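Local coordinates for protein amidase, hydantoinase/carbamoylase family (Paraburkholderia phymatum, PDB 6C0D) that probably hydrolyses N-carbamoyl-L-amino acids as a homodimeric, zinc-binding amidase of the M20 peptidase family, at residues A[58-64]-A[73-78]; A[136-140]-A[155-161]; A[147-151]-A[371-375]; A[208-214]-A[356-362]; A[242-248]-A[284-290]. One frame throughout, in Å; residues are numbered along the deposited sequence. Where two conformers were deposited one is given.

Contact 1 (A[58-64]-A[73-78]); sequences MTDAGLD and VFGRSR
Met58 and Leu63 pack over the backbone of Gly75. Met58 reaches across from the last turn of helix 45-60, while Leu63 lies just past that helix. The Met58 chain is extended beyond CG, with chi2 177°, which carries SD directly against the Gly75 backbone, 3.5 Å from Gly75 N and near its CA. Its methyl group goes on to Val73 CG1. Leu63 spreads its methyls along the strand: CD1 rests near Gly75 O and CD2 lies 3.8 Å from Ser77 CA. Just past the helix, Gly62 has positive phi and closes a Schellman motif. The chain then enters strand 64-67, which pairs antiparallel with strand 73-76. Asp64 and Arg76 form a hydrogen-bonded pair: Asp64 N gives to Arg76 O at 2.8 Å, and Arg76 N gives to Asp64 O at the same length. On the outer side Arg78 folds back along the turn. One face of its guanidinium lies over Asp64 CA, 3.7 Å from NH2. Arg78 NH2 gives to a water at 2.7 Å that also bonds Leu63 O. Inside, Val128 of strand 125-130 meets both Met58 and Leu63, and Leu109 of helix 102-117 meets Met58. The helix-to-strand turn is thus apolar on its inner side. On its outer side Arg78 NE bonds Gly62 O weakly, and Arg76 NH1 reaches Ser77 O through a second water. In this conformer the Asp64 carboxylate makes no ion pair with these arginines, though their charge may still favour its ionised form.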
# COMPACT_ATOMS: atom_id res chain seq x y z
N MET A 58 -20.34 0.61 43.56
CA MET A 58 -19.32 0.31 44.55
C MET A 58 -19.75 0.78 45.93
O MET A 58 -19.52 0.09 46.93
CB MET A 58 -18.00 0.98 44.16
CG MET A 58 -17.38 0.41 42.87
SD MET A 58 -15.88 1.34 42.48
CE MET A 58 -15.26 0.48 41.05
N THR A 59 -20.35 1.97 46.00
CA THR A 59 -20.84 2.46 47.28
C THR A 59 -21.92 1.55 47.82
O THR A 59 -21.90 1.18 49.00
CB THR A 59 -21.35 3.89 47.12
OG1 THR A 59 -20.26 4.73 46.74
CG2 THR A 59 -21.95 4.39 48.43
N ASP A 60 -22.87 1.14 46.96
CA ASP A 60 -23.91 0.19 47.37
C ASP A 60 -23.30 -1.07 47.95
O ASP A 60 -23.85 -1.67 48.87
CB ASP A 60 -24.80 -0.19 46.19
CG ASP A 60 -25.63 0.96 45.65
OD1 ASP A 60 -25.85 1.94 46.38
OD2 ASP A 60 -26.06 0.86 44.48
N ALA A 61 -22.17 -1.50 47.41
CA ALA A 61 -21.50 -2.70 47.88
C ALA A 61 -20.76 -2.49 49.19
O ALA A 61 -20.21 -3.46 49.73
CB ALA A 61 -20.50 -3.21 46.83
N GLY A 62 -20.70 -1.26 49.70
CA GLY A 62 -19.98 -0.97 50.92
C GLY A 62 -18.54 -0.51 50.76
O GLY A 62 -17.82 -0.43 51.76
N LEU A 63 -18.10 -0.22 49.54
CA LEU A 63 -16.75 0.29 49.35
C LEU A 63 -16.72 1.82 49.46
O LEU A 63 -17.73 2.50 49.28
CB LEU A 63 -16.21 -0.14 47.98
CG LEU A 63 -16.29 -1.65 47.70
CD1 LEU A 63 -15.95 -1.94 46.23
CD2 LEU A 63 -15.33 -2.39 48.62
N ASP A 64 -15.54 2.34 49.78
CA ASP A 64 -15.26 3.78 49.77
C ASP A 64 -14.86 4.13 48.34
O ASP A 64 -13.73 3.90 47.93
CB ASP A 64 -14.15 4.10 50.77
CG ASP A 64 -13.65 5.52 50.68
OD1 ASP A 64 -14.39 6.41 50.21
OD2 ASP A 64 -12.50 5.76 51.11
N VAL A 73 -12.08 5.01 38.44
CA VAL A 73 -13.07 4.72 39.47
C VAL A 73 -12.42 3.72 40.40
O VAL A 73 -12.00 2.64 39.96
CB VAL A 73 -14.38 4.17 38.90
CG1 VAL A 73 -15.47 4.25 39.98
CG2 VAL A 73 -14.81 4.95 37.67
N PHE A 74 -12.31 4.07 41.68
CA PHE A 74 -11.68 3.19 42.65
C PHE A 74 -12.58 3.04 43.86
O PHE A 74 -12.96 4.05 44.48
CB PHE A 74 -10.30 3.72 43.06
CG PHE A 74 -9.43 2.66 43.69
CD1 PHE A 74 -8.66 1.82 42.89
CD2 PHE A 74 -9.41 2.49 45.07
CE1 PHE A 74 -7.88 0.82 43.47
CE2 PHE A 74 -8.62 1.49 45.65
CZ PHE A 74 -7.86 0.65 44.85
N GLY A 75 -12.91 1.80 44.20
CA GLY A 75 -13.68 1.49 45.38
C GLY A 75 -12.78 0.78 46.37
O GLY A 75 -12.41 -0.38 46.16
N ARG A 76 -12.40 1.49 47.43
CA ARG A 76 -11.47 0.97 48.42
C ARG A 76 -12.25 0.27 49.53
O ARG A 76 -13.24 0.80 50.03
CB ARG A 76 -10.64 2.11 49.01
CG ARG A 76 -9.45 1.71 49.91
CD ARG A 76 -8.76 2.99 50.37
NE ARG A 76 -7.52 2.78 51.14
CZ ARG A 76 -7.47 2.73 52.47
NH1 ARG A 76 -8.59 2.84 53.18
NH2 ARG A 76 -6.30 2.57 53.09
N SER A 77 -11.83 -0.94 49.88
CA SER A 77 -12.42 -1.62 51.02
C SER A 77 -12.31 -0.77 52.29
O SER A 77 -11.36 -0.00 52.48
CB SER A 77 -11.73 -2.97 51.23
OG SER A 77 -12.29 -3.70 52.31
N ARG A 78 -13.31 -0.90 53.17
CA ARG A 78 -13.22 -0.27 54.49
C ARG A 78 -12.64 -1.21 55.54
O ARG A 78 -12.45 -0.79 56.69
CB ARG A 78 -14.60 0.24 54.93
CG ARG A 78 -15.29 1.09 53.88
CD ARG A 78 -16.64 1.61 54.39
NE ARG A 78 -17.38 2.34 53.37
CZ ARG A 78 -17.31 3.66 53.19
NH1 ARG A 78 -16.52 4.39 53.96
NH2 ARG A 78 -18.04 4.24 52.24
O HOH W 1 -19.92 2.47 51.34
O HOH W 2 -11.39 2.83 52.48

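Contact 2 (A[136-140]-A[155-161]); sequences GTFSS and SLRSARN
The Phe138 ring carries Asn161 on one face and has Ala159 O at its edge. The ring belongs to the loop 136-140, just behind the predicted zinc ligand Glu135, and 155-161 runs from the last turn of helix 153-158 into the loop after it. Asn161 CB sits over the ring, 3.9 Å from the centroid and 25° off the normal, a CH-pi contact displaced toward the rim. The Asn161 amide runs beside the ring with its plane turned by 24°, so ND2 lies 3.6 Å from Phe138 CZ. Asn161 CG stands between its backbone N and carbonyl carbon (chi1 68°), which turns the amide along the ring. Leu167 and Ala170 of helix 167-173 also touch Phe138. Asn161 OD1 accepts from Leu165 N, which would help hold the amide in place. Next to the ring, Thr137 CG2 lies alongside Asn161 CB at 3.8 Å, and Thr137 O receives a CA-H contact from Asn161 CA. Ala159 CB lies against Phe138 O. The loop itself is gathered by Asp133, whose carboxylate takes the backbone N-H groups of Thr137, Phe138 and Ser139. At the other end of the contact two serines meet. Both hydroxyls are also bonded to the guanidinium of Arg145, Ser139 OG to NH1 and Ser155 OG to NH2. Between them, Ser139 OG and Ser155 OG share a hydrogen bond of 3.0 Å.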
# COMPACT_ATOMS: atom_id res chain seq x y z
N GLY A 136 -6.06 4.38 25.56
CA GLY A 136 -5.25 5.47 25.04
C GLY A 136 -5.96 6.46 24.15
O GLY A 136 -5.41 6.87 23.11
N THR A 137 -7.18 6.87 24.51
CA THR A 137 -7.80 7.99 23.81
C THR A 137 -6.96 9.25 23.99
O THR A 137 -6.82 10.04 23.05
CB THR A 137 -9.23 8.20 24.32
OG1 THR A 137 -10.02 7.05 23.98
CG2 THR A 137 -9.86 9.43 23.70
N PHE A 138 -6.38 9.43 25.17
CA PHE A 138 -5.43 10.50 25.43
C PHE A 138 -4.01 9.99 25.62
O PHE A 138 -3.08 10.47 24.97
CB PHE A 138 -5.84 11.30 26.68
CG PHE A 138 -7.16 12.00 26.54
CD1 PHE A 138 -7.23 13.29 26.04
CD2 PHE A 138 -8.34 11.37 26.93
CE1 PHE A 138 -8.45 13.93 25.91
CE2 PHE A 138 -9.55 12.00 26.81
CZ PHE A 138 -9.62 13.29 26.30
N SER A 139 -3.83 9.00 26.50
CA SER A 139 -2.51 8.51 26.87
C SER A 139 -2.67 7.10 27.41
O SER A 139 -3.31 6.91 28.45
CB SER A 139 -1.87 9.43 27.92
OG SER A 139 -0.55 9.03 28.23
N SER A 140 -2.09 6.11 26.72
CA SER A 140 -2.35 4.72 27.06
C SER A 140 -1.90 4.39 28.48
O SER A 140 -0.83 4.82 28.93
CB SER A 140 -1.66 3.79 26.06
OG SER A 140 -2.28 3.88 24.79
N SER A 155 2.12 13.68 30.21
CA SER A 155 0.81 13.35 29.64
C SER A 155 -0.25 14.34 30.12
O SER A 155 -1.06 14.83 29.33
CB SER A 155 0.42 11.92 30.01
OG SER A 155 1.38 11.00 29.52
N LEU A 156 -0.27 14.63 31.42
CA LEU A 156 -1.25 15.57 31.96
C LEU A 156 -1.12 16.95 31.34
O LEU A 156 -2.10 17.69 31.26
CB LEU A 156 -1.09 15.67 33.48
CG LEU A 156 -1.42 14.40 34.26
CD1 LEU A 156 -1.09 14.58 35.73
CD2 LEU A 156 -2.89 14.07 34.07
N ARG A 157 0.07 17.29 30.87
CA ARG A 157 0.33 18.64 30.38
C ARG A 157 0.07 18.77 28.88
O ARG A 157 -0.37 19.83 28.44
CB ARG A 157 1.77 19.03 30.70
CG ARG A 157 2.10 20.50 30.48
CD ARG A 157 3.44 20.86 31.12
NE ARG A 157 4.51 19.95 30.72
CZ ARG A 157 4.97 18.96 31.47
NH1 ARG A 157 4.45 18.73 32.68
NH2 ARG A 157 5.95 18.18 31.02
N SER A 158 0.31 17.71 28.10
CA SER A 158 0.29 17.86 26.66
C SER A 158 -0.42 16.75 25.89
O SER A 158 -0.48 16.82 24.66
CB SER A 158 1.73 17.97 26.13
OG SER A 158 2.44 16.77 26.37
N ALA A 159 -0.96 15.73 26.56
CA ALA A 159 -1.66 14.68 25.82
C ALA A 159 -2.98 15.21 25.27
O ALA A 159 -3.69 15.97 25.94
CB ALA A 159 -1.91 13.46 26.72
N ARG A 160 -3.30 14.83 24.04
CA ARG A 160 -4.53 15.22 23.38
C ARG A 160 -5.20 13.99 22.77
O ARG A 160 -4.55 12.98 22.50
CB ARG A 160 -4.29 16.27 22.28
CG ARG A 160 -3.65 17.55 22.75
CD ARG A 160 -3.31 18.46 21.56
NE ARG A 160 -2.51 19.61 21.97
CZ ARG A 160 -3.01 20.81 22.25
NH1 ARG A 160 -4.31 21.02 22.16
NH2 ARG A 160 -2.20 21.79 22.61
N ASN A 161 -6.52 14.09 22.56
CA ASN A 161 -7.26 13.05 21.88
C ASN A 161 -7.32 13.35 20.38
O ASN A 161 -6.67 14.28 19.89
CB ASN A 161 -8.65 12.88 22.50
CG ASN A 161 -9.57 14.09 22.25
OD1 ASN A 161 -9.27 14.98 21.46
ND2 ASN A 161 -10.71 14.10 22.93

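Contact 3 (A[147-151]-A[371-375]); sequences FVGDA and VIAQH. With EDO (1,2-ethanediol), chain I.
One water is gripped by Asp150 OD2 (2.8 Å) and Val371 O (3.0 Å) and lies 3.1 Å from His375 NE2. It stands in the plane of the His375 ring, at the edge beside NE2. The contact packs the ends of two helices, 142-148 and 368-372, with the Ile372 side chain about 12 Å from the bound zinc ion. Gly149, with positive phi, closes the first helix in a Schellman motif and leads the chain to Asp150. The His375 ring then lies against that helix end. Val148 CB sits over one ring face, 3.6 Å from the centroid and 16° off the normal, a close CH-pi contact. The two side chains meet at about a right angle. Val148 CG2 points between its backbone N and carbonyl carbon, and this brings the methyl to the NE2 side of the ring. Asp150 OD1 approaches the ring edge, where NE2 gives it a weak bond of 3.3 Å; the carboxylate and ring planes are 53° apart. Deeper in, Val148 splits its methyls between two residues, CG2 on Val371 and CG1 on Ile372. Trp131 and Tyr192 continue this apolar side around Ile372. Arg186 takes the carbonyl of Val148 at the helix end. Asp150 and Val371 pass side by side, pointing opposite ways, with OD2 3.8 Å from Val371 CG1.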
# COMPACT_ATOMS: atom_id res chain seq x y z
N PHE A 147 -1.72 5.18 39.15
CA PHE A 147 -1.87 4.41 40.38
C PHE A 147 -0.52 3.97 40.94
O PHE A 147 -0.23 4.16 42.13
CB PHE A 147 -2.76 3.20 40.09
CG PHE A 147 -2.98 2.30 41.27
CD1 PHE A 147 -3.69 2.75 42.38
CD2 PHE A 147 -2.50 1.00 41.27
CE1 PHE A 147 -3.90 1.92 43.47
CE2 PHE A 147 -2.71 0.16 42.34
CZ PHE A 147 -3.41 0.62 43.45
N VAL A 148 0.34 3.38 40.10
CA VAL A 148 1.63 2.89 40.59
C VAL A 148 2.67 3.99 40.72
O VAL A 148 3.80 3.72 41.16
CB VAL A 148 2.19 1.75 39.71
CG1 VAL A 148 1.15 0.63 39.56
CG2 VAL A 148 2.62 2.27 38.35
N GLY A 149 2.33 5.22 40.35
CA GLY A 149 3.30 6.30 40.49
C GLY A 149 4.29 6.42 39.37
O GLY A 149 5.31 7.11 39.53
N ASP A 150 4.06 5.76 38.23
CA ASP A 150 4.85 6.00 37.03
C ASP A 150 4.65 7.43 36.54
O ASP A 150 3.70 8.12 36.93
CB ASP A 150 4.49 5.00 35.92
CG ASP A 150 5.00 3.58 36.19
OD1 ASP A 150 5.82 3.39 37.11
OD2 ASP A 150 4.58 2.65 35.46
N ALA A 151 5.55 7.89 35.67
CA ALA A 151 5.51 9.27 35.21
C ALA A 151 4.26 9.55 34.37
O ALA A 151 3.96 8.82 33.42
CB ALA A 151 6.76 9.60 34.39
N VAL A 371 1.45 -3.05 33.65
CA VAL A 371 1.98 -1.92 34.41
C VAL A 371 2.01 -2.25 35.90
O VAL A 371 3.00 -2.00 36.60
CB VAL A 371 1.13 -0.66 34.13
CG1 VAL A 371 1.48 0.49 35.10
CG2 VAL A 371 1.30 -0.22 32.67
N ILE A 372 0.91 -2.79 36.42
CA ILE A 372 0.79 -3.02 37.86
C ILE A 372 1.75 -4.12 38.31
O ILE A 372 2.34 -4.03 39.40
CB ILE A 372 -0.67 -3.32 38.21
CG1 ILE A 372 -1.49 -2.03 38.03
CG2 ILE A 372 -0.81 -3.87 39.66
CD1 ILE A 372 -2.95 -2.28 37.81
N ALA A 373 1.97 -5.13 37.46
CA ALA A 373 2.80 -6.28 37.83
C ALA A 373 4.23 -5.91 38.16
O ALA A 373 4.92 -6.67 38.85
CB ALA A 373 2.80 -7.33 36.71
N GLN A 374 4.71 -4.78 37.66
CA GLN A 374 6.07 -4.35 37.95
C GLN A 374 6.21 -3.78 39.36
O GLN A 374 7.33 -3.51 39.79
CB GLN A 374 6.52 -3.35 36.86
CG GLN A 374 6.26 -3.92 35.42
CD GLN A 374 6.60 -2.96 34.27
OE1 GLN A 374 7.46 -2.10 34.40
NE2 GLN A 374 5.91 -3.14 33.13
N HIS A 375 5.10 -3.62 40.09
CA HIS A 375 5.11 -3.02 41.42
C HIS A 375 4.58 -3.93 42.51
O HIS A 375 5.09 -3.90 43.63
CB HIS A 375 4.30 -1.72 41.41
CG HIS A 375 4.88 -0.68 40.51
ND1 HIS A 375 5.73 0.31 40.96
CD2 HIS A 375 4.77 -0.50 39.17
CE1 HIS A 375 6.11 1.06 39.94
NE2 HIS A 375 5.54 0.59 38.84
C1 EDO I . 6.08 -6.97 41.95
O1 EDO I . 6.83 -7.38 40.80
C2 EDO I . 6.33 -7.92 43.11
O2 EDO I . 6.13 -9.27 42.65
O HOH W 3 5.19 -0.09 35.87
O HOH W 4 7.86 1.05 35.82

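Contact 4 (A[208-214]-A[356-362]); sequences KLIGVVT and GQWMHMP. With EDO (1,2-ethanediol), chain J.
Strands 210-214 and 358-362 run parallel in register, Ile210 opposite Trp358 and Val213 opposite Met361, with their short axes 39° apart. Backbone bonds alternate between them: Met359 N gives to Ile210 O at 3.0 Å, Val212 N to Met359 O at 2.8 Å, and Met361 N to Val212 O. On one face stand Ile210, Val212, Trp358 and His360. Ile210 CB meets Trp358 CB at 3.7 Å. Val212 forks between the two rings, CG2 by Trp358 CE3 and CG1 by His360 CD2. With Trp358 CG between its backbone N and carbonyl carbon (chi1 71°), the indole turns along the strand toward Val212. Its NE1 gives to Asp351 of helix 340-353. The Thr214 side chain crosses that of His360 at about a right angle, CG2 lying 3.8 Å from CB. On the other face Met361 CG takes the same position (chi1 56°) and the chain runs on extended to SD, 3.9 Å from Gly211 CA. The sulfur rests on the bare backbone of Gly211. At the start of the pair Lys208 bends back so that NZ gives to Gly356 O at 3.2 Å, from above the carbonyl plane. Gly211 and Val213 also make backbone bonds to Phe382 and Met380 of strand 378-384. The join is therefore held mainly by regular backbone bonds. One face mixes aromatic rings with Ile210 and Val212, the other is rich in methionine, and a lysine charge sits at the start of the pair.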
# COMPACT_ATOMS: atom_id res chain seq x y z
N LYS A 208 -11.35 -24.55 25.21
CA LYS A 208 -11.32 -24.46 26.66
C LYS A 208 -12.10 -23.22 27.12
O LYS A 208 -12.42 -22.34 26.33
CB LYS A 208 -9.89 -24.37 27.19
CG LYS A 208 -8.95 -25.48 26.76
CD LYS A 208 -9.16 -26.74 27.57
CE LYS A 208 -7.92 -27.61 27.49
NZ LYS A 208 -8.17 -28.98 27.99
N LEU A 209 -12.39 -23.17 28.42
CA LEU A 209 -13.24 -22.13 28.98
C LEU A 209 -12.49 -21.13 29.85
O LEU A 209 -13.03 -20.05 30.11
CB LEU A 209 -14.36 -22.77 29.82
CG LEU A 209 -15.26 -23.77 29.05
CD1 LEU A 209 -16.37 -24.31 29.96
CD2 LEU A 209 -15.83 -23.11 27.79
N ILE A 210 -11.30 -21.47 30.34
CA ILE A 210 -10.59 -20.64 31.32
C ILE A 210 -9.12 -20.62 30.96
O ILE A 210 -8.52 -21.69 30.77
CB ILE A 210 -10.73 -21.19 32.76
CG1 ILE A 210 -12.20 -21.20 33.21
CG2 ILE A 210 -9.82 -20.39 33.75
CD1 ILE A 210 -12.82 -19.81 33.41
N GLY A 211 -8.53 -19.43 30.88
CA GLY A 211 -7.08 -19.37 30.68
C GLY A 211 -6.39 -18.71 31.86
O GLY A 211 -6.84 -17.66 32.35
N VAL A 212 -5.32 -19.33 32.35
CA VAL A 212 -4.49 -18.76 33.42
C VAL A 212 -3.28 -18.14 32.74
O VAL A 212 -2.47 -18.86 32.15
CB VAL A 212 -4.06 -19.83 34.42
CG1 VAL A 212 -3.10 -19.21 35.49
CG2 VAL A 212 -5.29 -20.47 35.10
N VAL A 213 -3.13 -16.82 32.84
CA VAL A 213 -2.12 -16.11 32.05
C VAL A 213 -0.73 -16.27 32.68
O VAL A 213 -0.52 -15.99 33.87
CB VAL A 213 -2.51 -14.64 31.88
CG1 VAL A 213 -1.38 -13.84 31.19
CG2 VAL A 213 -3.82 -14.53 31.03
N THR A 214 0.23 -16.75 31.88
CA THR A 214 1.61 -16.92 32.35
C THR A 214 2.38 -15.61 32.29
O THR A 214 3.05 -15.22 33.26
CB THR A 214 2.31 -17.96 31.48
OG1 THR A 214 2.13 -17.59 30.10
CG2 THR A 214 1.70 -19.34 31.71
N GLY A 356 -10.60 -30.02 33.43
CA GLY A 356 -10.47 -30.38 32.04
C GLY A 356 -10.81 -29.30 31.05
O GLY A 356 -10.77 -29.56 29.83
N GLN A 357 -11.13 -28.08 31.51
CA GLN A 357 -11.53 -27.02 30.59
C GLN A 357 -10.73 -25.74 30.84
O GLN A 357 -11.22 -24.64 30.57
CB GLN A 357 -13.04 -26.75 30.71
CG GLN A 357 -13.87 -27.98 30.34
CD GLN A 357 -13.76 -28.41 28.89
OE1 GLN A 357 -13.12 -27.74 28.05
NE2 GLN A 357 -14.41 -29.53 28.56
N TRP A 358 -9.51 -25.86 31.36
CA TRP A 358 -8.67 -24.68 31.57
C TRP A 358 -7.25 -24.94 31.07
O TRP A 358 -6.83 -26.10 30.92
CB TRP A 358 -8.65 -24.27 33.06
CG TRP A 358 -7.90 -25.24 33.92
CD1 TRP A 358 -8.37 -26.39 34.48
CD2 TRP A 358 -6.51 -25.14 34.29
NE1 TRP A 358 -7.35 -27.03 35.18
CE2 TRP A 358 -6.21 -26.28 35.08
CE3 TRP A 358 -5.50 -24.21 34.03
CZ2 TRP A 358 -4.93 -26.50 35.63
CZ3 TRP A 358 -4.22 -24.42 34.57
CH2 TRP A 358 -3.95 -25.57 35.35
N MET A 359 -6.51 -23.86 30.80
CA MET A 359 -5.12 -24.02 30.38
C MET A 359 -4.30 -22.80 30.80
O MET A 359 -4.83 -21.70 30.95
CB MET A 359 -4.97 -24.21 28.87
CG MET A 359 -5.52 -23.01 28.06
SD MET A 359 -5.66 -23.27 26.26
CE MET A 359 -3.96 -23.09 25.79
N HIS A 360 -2.99 -23.00 30.95
CA HIS A 360 -2.06 -21.89 30.98
C HIS A 360 -1.83 -21.36 29.57
O HIS A 360 -1.83 -22.11 28.59
CB HIS A 360 -0.70 -22.32 31.55
CG HIS A 360 -0.70 -22.58 33.03
ND1 HIS A 360 -0.84 -23.84 33.56
CD2 HIS A 360 -0.53 -21.74 34.08
CE1 HIS A 360 -0.78 -23.77 34.88
NE2 HIS A 360 -0.59 -22.50 35.22
N MET A 361 -1.58 -20.05 29.47
CA MET A 361 -1.35 -19.44 28.16
C MET A 361 -0.80 -18.04 28.34
O MET A 361 -1.09 -17.39 29.35
CB MET A 361 -2.67 -19.36 27.36
CG MET A 361 -3.75 -18.59 28.15
SD MET A 361 -5.35 -18.59 27.28
CE MET A 361 -4.98 -17.50 25.91
N PRO A 362 -0.01 -17.54 27.40
CA PRO A 362 0.39 -16.13 27.46
C PRO A 362 -0.76 -15.24 27.03
O PRO A 362 -1.72 -15.68 26.39
CB PRO A 362 1.54 -16.06 26.44
CG PRO A 362 1.11 -17.09 25.38
CD PRO A 362 0.51 -18.22 26.19
C1 EDO J . -14.85 -22.29 24.42
O1 EDO J . -13.63 -21.82 23.83
C2 EDO J . -16.07 -21.75 23.68
O2 EDO J . -16.74 -22.85 23.04
O HOH W 5 -7.84 -28.64 31.33

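Contact 5 (A[242-248]-A[284-290]); sequences RDAGAAL and VPGKAVL
An N-capped helix start rests here on a beta strand, far from the zinc site and next to the second subunit. Asp243 is the N-cap of helix 244-262. Its CG is anti to the backbone N (chi1 -175°), which swings the carboxylate back over the first turn. Asp243 OD1 accepts from Ala246 N at 2.9 Å, from above the carboxylate plane, and weakly from Gly245 N. The same side chain lies against the strand: CB touches Val284 CG1 at 3.6 Å, and OD1 lies 3.5 Å from Pro285 CD. One backbone bond ties the two elements, Ala244 N to Pro285 O at 2.9 Å, with an N-H...O angle of 165°. The strand has a classic beta bulge, in which Gly286 and Lys287 both face Asp277. Ala244 CB packs on this backbone, close to Lys287 C, and Ala288 CB lies 3.5 Å from Ala244 O. Ala244, Gly245 and Ala288 are small, consistent with an approach of the short segment axes to 7.0 Å. One turn on, Leu248 lies over the strand and meets Ile274 and Phe226 as well. Val284 and Pro285 also pack on Thr270 and Val271 of the second subunit. Leu248 CG and Leu290 CD2 meet at 3.9 Å.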
# COMPACT_ATOMS: atom_id res chain seq x y z
N ARG A 242 16.15 -2.14 -10.36
CA ARG A 242 16.37 -2.03 -8.92
C ARG A 242 15.00 -1.80 -8.30
O ARG A 242 14.69 -0.73 -7.78
CB ARG A 242 17.34 -0.90 -8.60
CG ARG A 242 18.72 -1.07 -9.26
CD ARG A 242 19.25 0.25 -9.75
NE ARG A 242 20.65 0.17 -10.14
CZ ARG A 242 21.66 0.32 -9.29
NH1 ARG A 242 21.40 0.57 -8.02
NH2 ARG A 242 22.92 0.25 -9.72
N ASP A 243 14.15 -2.82 -8.40
CA ASP A 243 12.75 -2.74 -8.01
C ASP A 243 12.64 -2.84 -6.49
O ASP A 243 12.88 -3.90 -5.91
CB ASP A 243 11.98 -3.85 -8.73
CG ASP A 243 10.49 -3.81 -8.50
OD1 ASP A 243 10.04 -3.49 -7.36
OD2 ASP A 243 9.77 -4.19 -9.46
N ALA A 244 12.27 -1.74 -5.84
CA ALA A 244 12.22 -1.74 -4.38
C ALA A 244 11.13 -2.66 -3.85
O ALA A 244 11.25 -3.19 -2.74
CB ALA A 244 12.00 -0.32 -3.87
N GLY A 245 10.03 -2.80 -4.59
CA GLY A 245 8.96 -3.69 -4.12
C GLY A 245 9.34 -5.15 -4.24
O GLY A 245 8.94 -5.97 -3.40
N ALA A 246 10.10 -5.51 -5.27
CA ALA A 246 10.57 -6.89 -5.39
C ALA A 246 11.55 -7.22 -4.27
O ALA A 246 11.53 -8.33 -3.73
CB ALA A 246 11.23 -7.12 -6.75
N ALA A 247 12.43 -6.27 -3.93
CA ALA A 247 13.31 -6.46 -2.78
C ALA A 247 12.50 -6.67 -1.51
O ALA A 247 12.77 -7.59 -0.73
CB ALA A 247 14.23 -5.25 -2.63
N LEU A 248 11.48 -5.84 -1.29
CA LEU A 248 10.68 -5.95 -0.08
C LEU A 248 10.07 -7.34 0.05
O LEU A 248 10.08 -7.95 1.13
CB LEU A 248 9.58 -4.88 -0.10
CG LEU A 248 8.62 -4.81 1.10
CD1 LEU A 248 8.04 -3.40 1.21
CD2 LEU A 248 7.46 -5.82 0.98
N VAL A 284 8.20 0.84 -12.28
CA VAL A 284 8.99 0.02 -11.35
C VAL A 284 9.17 0.84 -10.07
O VAL A 284 9.70 1.96 -10.14
CB VAL A 284 10.35 -0.35 -11.96
CG1 VAL A 284 11.14 -1.24 -11.00
CG2 VAL A 284 10.16 -1.00 -13.35
N PRO A 285 8.74 0.34 -8.90
CA PRO A 285 8.82 1.14 -7.67
C PRO A 285 10.27 1.45 -7.30
O PRO A 285 11.10 0.54 -7.20
CB PRO A 285 8.17 0.24 -6.61
CG PRO A 285 7.38 -0.79 -7.36
CD PRO A 285 8.06 -0.95 -8.71
N GLY A 286 10.55 2.72 -7.04
CA GLY A 286 11.88 3.12 -6.60
C GLY A 286 12.08 3.09 -5.10
O GLY A 286 13.21 3.13 -4.60
N LYS A 287 10.97 3.05 -4.36
CA LYS A 287 11.00 2.95 -2.90
C LYS A 287 9.85 2.06 -2.45
O LYS A 287 8.82 1.96 -3.12
CB LYS A 287 10.87 4.32 -2.21
CG LYS A 287 12.02 5.28 -2.49
CD LYS A 287 11.82 6.61 -1.76
CE LYS A 287 12.98 7.57 -2.05
NZ LYS A 287 12.74 8.94 -1.47
N ALA A 288 10.03 1.43 -1.29
CA ALA A 288 9.02 0.55 -0.72
C ALA A 288 9.26 0.47 0.78
O ALA A 288 10.40 0.54 1.24
CB ALA A 288 9.09 -0.85 -1.34
N VAL A 289 8.18 0.31 1.55
CA VAL A 289 8.29 0.23 3.00
C VAL A 289 7.29 -0.80 3.52
O VAL A 289 6.16 -0.90 3.01
CB VAL A 289 8.07 1.61 3.67
CG1 VAL A 289 6.70 2.16 3.32
CG2 VAL A 289 8.25 1.52 5.20
N LEU A 290 7.71 -1.58 4.51
CA LEU A 290 6.79 -2.47 5.20
C LEU A 290 6.81 -2.11 6.68
O LEU A 290 7.79 -1.57 7.19
CB LEU A 290 7.13 -3.96 5.00
CG LEU A 290 8.43 -4.57 5.57
CD1 LEU A 290 8.35 -4.84 7.11
CD2 LEU A 290 8.72 -5.87 4.87

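Contacts 1, 3 and 5 are largely buried, contact 4 is partly so, and contact 2 lies at the surface. Contact 4 uses strand 210-227 and contact 5 its neighbour 283-296, yet their centres are about 43 Å apart. Contacts 2 and 3 interleave along the chain, and their helices 142-148 and 153-158 are consecutive. Contacts 1 and 3 touch, Phe74 CE1 to Phe147 CE1 at 4.1 Å. The chemistry differs with place. Contact 4 rests on parallel strand bonds and contact 1 on one antiparallel pair, apolar inside and with arginines outside. Contact 5 is mostly apolar, whereas contacts 2 and 3 each set an aliphatic carbon over a ring face beside polar groups.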